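Local coordinates for glycosylation Associate Protein 2 (Streptococcus agalactiae serotype V, PDB 6OYC), which probably takes part in glycosylation and export of a serine-rich surface glycoprotein through the accessory Sec system, at residues B[329-334]-B[420-425]. Residues are numbered along the deposited sequence; the frame is centred on the assembly and turned at random.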
loop_
_atom_site.group_PDB
_atom_site.type_symbol
_atom_site.label_atom_id
_atom_site.label_comp_id
_atom_site.label_asym_id
_atom_site.label_seq_id
_atom_site.Cartn_x
_atom_site.Cartn_y
_atom_site.Cartn_z
ATOM N N PRO B 329 -2.741 -4.240 -4.821
ATOM C CA PRO B 329 -4.200 -4.228 -4.634
ATOM C C PRO B 329 -5.011 -4.674 -5.842
ATOM O O PRO B 329 -6.227 -4.487 -5.825
ATOM C CB PRO B 329 -4.468 -2.743 -4.343
ATOM C CG PRO B 329 -3.481 -2.037 -5.266
ATOM C CD PRO B 329 -2.221 -2.914 -5.216
ATOM N N ARG B 330 -4.396 -5.228 -6.880
ATOM C CA ARG B 330 -5.110 -5.519 -8.117
ATOM C C ARG B 330 -5.961 -6.782 -7.987
ATOM O O ARG B 330 -5.786 -7.594 -7.072
ATOM C CB ARG B 330 -4.122 -5.658 -9.280
ATOM C CG ARG B 330 -3.323 -4.374 -9.556
ATOM C CD ARG B 330 -2.154 -4.615 -10.509
ATOM N NE ARG B 330 -1.210 -5.590 -9.960
ATOM C CZ ARG B 330 -0.311 -6.261 -10.677
ATOM N NH1 ARG B 330 -0.209 -6.062 -11.985
ATOM N NH2 ARG B 330 0.494 -7.132 -10.084
ATOM N N LEU B 331 -6.908 -6.922 -8.913
ATOM C CA LEU B 331 -7.721 -8.138 -9.095
ATOM C C LEU B 331 -8.525 -8.397 -7.818
ATOM O O LEU B 331 -9.096 -7.453 -7.250
ATOM C CB LEU B 331 -6.837 -9.274 -9.511
ATOM C CG LEU B 331 -6.202 -9.170 -10.889
ATOM C CD1 LEU B 331 -5.710 -10.543 -11.342
ATOM C CD2 LEU B 331 -7.176 -8.574 -11.899
ATOM N N GLN B 332 -8.595 -9.650 -7.345
ATOM C CA GLN B 332 -9.299 -9.940 -6.097
ATOM C C GLN B 332 -8.473 -9.541 -4.872
ATOM O O GLN B 332 -8.934 -8.766 -4.027
ATOM C CB GLN B 332 -9.676 -11.426 -6.011
ATOM C CG GLN B 332 -10.655 -11.697 -4.851
ATOM C CD GLN B 332 -10.836 -13.182 -4.519
ATOM O OE1 GLN B 332 -10.309 -14.063 -5.199
ATOM N NE2 GLN B 332 -11.598 -13.458 -3.467
ATOM N N GLY B 333 -7.268 -10.088 -4.738
ATOM C CA GLY B 333 -6.477 -9.822 -3.552
ATOM C C GLY B 333 -4.991 -9.690 -3.834
ATOM O O GLY B 333 -4.161 -9.930 -2.951
ATOM N N GLY B 334 -4.652 -9.316 -5.060
ATOM C CA GLY B 334 -3.267 -9.171 -5.467
ATOM C C GLY B 334 -3.021 -9.988 -6.718
ATOM O O GLY B 334 -3.735 -10.949 -7.013
ATOM N N GLN B 420 -3.412 -15.396 -14.654
ATOM C CA GLN B 420 -2.878 -15.831 -15.943
ATOM C C GLN B 420 -3.445 -14.998 -17.084
ATOM O O GLN B 420 -2.719 -14.655 -18.031
ATOM C CB GLN B 420 -3.160 -17.315 -16.201
ATOM C CG GLN B 420 -2.541 -17.778 -17.534
ATOM C CD GLN B 420 -2.454 -19.286 -17.690
ATOM O OE1 GLN B 420 -2.125 -20.010 -16.743
ATOM N NE2 GLN B 420 -2.758 -19.769 -18.896
ATOM N N LEU B 421 -4.744 -14.688 -17.030
ATOM C CA LEU B 421 -5.313 -13.760 -18.003
ATOM C C LEU B 421 -4.565 -12.438 -17.999
ATOM O O LEU B 421 -4.176 -11.928 -19.057
ATOM C CB LEU B 421 -6.790 -13.520 -17.716
ATOM C CG LEU B 421 -7.735 -14.524 -18.362
ATOM C CD1 LEU B 421 -9.177 -14.147 -18.045
ATOM C CD2 LEU B 421 -7.478 -14.605 -19.869
ATOM N N LEU B 422 -4.355 -11.862 -16.815
ATOM C CA LEU B 422 -3.635 -10.597 -16.756
ATOM C C LEU B 422 -2.324 -10.686 -17.530
ATOM O O LEU B 422 -1.975 -9.763 -18.273
ATOM C CB LEU B 422 -3.393 -10.192 -15.297
ATOM C CG LEU B 422 -2.883 -8.785 -14.952
ATOM C CD1 LEU B 422 -3.180 -8.420 -13.489
ATOM C CD2 LEU B 422 -1.396 -8.636 -15.205
ATOM N N ASN B 423 -1.600 -11.801 -17.399
ATOM C CA ASN B 423 -0.229 -11.876 -17.897
ATOM C C ASN B 423 -0.097 -12.563 -19.245
ATOM O O ASN B 423 0.812 -12.221 -20.010
ATOM C CB ASN B 423 0.671 -12.595 -16.889
ATOM C CG ASN B 423 1.089 -11.692 -15.732
ATOM O OD1 ASN B 423 0.494 -11.749 -14.648
ATOM N ND2 ASN B 423 2.119 -10.851 -15.953
ATOM N N GLN B 424 -0.973 -13.519 -19.553
ATOM C CA GLN B 424 -0.918 -14.246 -20.812
ATOM C C GLN B 424 -2.055 -13.914 -21.762
ATOM O O GLN B 424 -1.880 -14.036 -22.974
ATOM C CB GLN B 424 -0.925 -15.759 -20.556
ATOM C CG GLN B 424 0.272 -16.248 -19.765
ATOM C CD GLN B 424 1.582 -15.825 -20.393
ATOM O OE1 GLN B 424 1.739 -15.852 -21.625
ATOM N NE2 GLN B 424 2.538 -15.429 -19.550
ATOM N N GLY B 425 -3.216 -13.512 -21.248
ATOM C CA GLY B 425 -4.342 -13.205 -22.097
ATOM C C GLY B 425 -5.215 -14.383 -22.466
ATOM O O GLY B 425 -6.227 -14.185 -23.148
#
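L422 swings its CG anti to the backbone N (chi1 -169°), which carries CG out towards the loop, and chi2 (160°) then sets the CD1 methyl against R330 and L331. On the loop side, L331 has CG beside its own backbone N (chi1 -67°), and its isobutyl group reaches across to that methyl. The two leucines meet obliquely, L331 CD1 lying 3.9 Å from L422 CD1 and L331 CG 4.1 Å from the same carbon. R330 arrives from another direction, its chain crossing the leucine at about a right angle. L422 CD1 sits over one face of the guanidinium, 4.1 Å from R330 NH1, so a single methyl serves both loop residues. The contact joins two connections of an alpha/beta-hydrolase-like domain: 329-334 follows strand 323-327 of its mixed sheet, while 420-424 is the last turn of helix 416-424, in the excursion between strands 388-392 and 452-458. The loop folds back on itself, with G334 N hydrogen-bonded to R330 O at 2.9 Å. R330 NH2 forms a salt bridge with D328 and NH1 donates to I338 O, which fixes the rotation of the guanidinium, and Y343 adds a cation-pi contact. K134 and Q136 both donate to L331 O. Beyond Q424 the chain leaves helical geometry at G425, which takes a positive phi while its N still reaches L421 O at 2.9 Å.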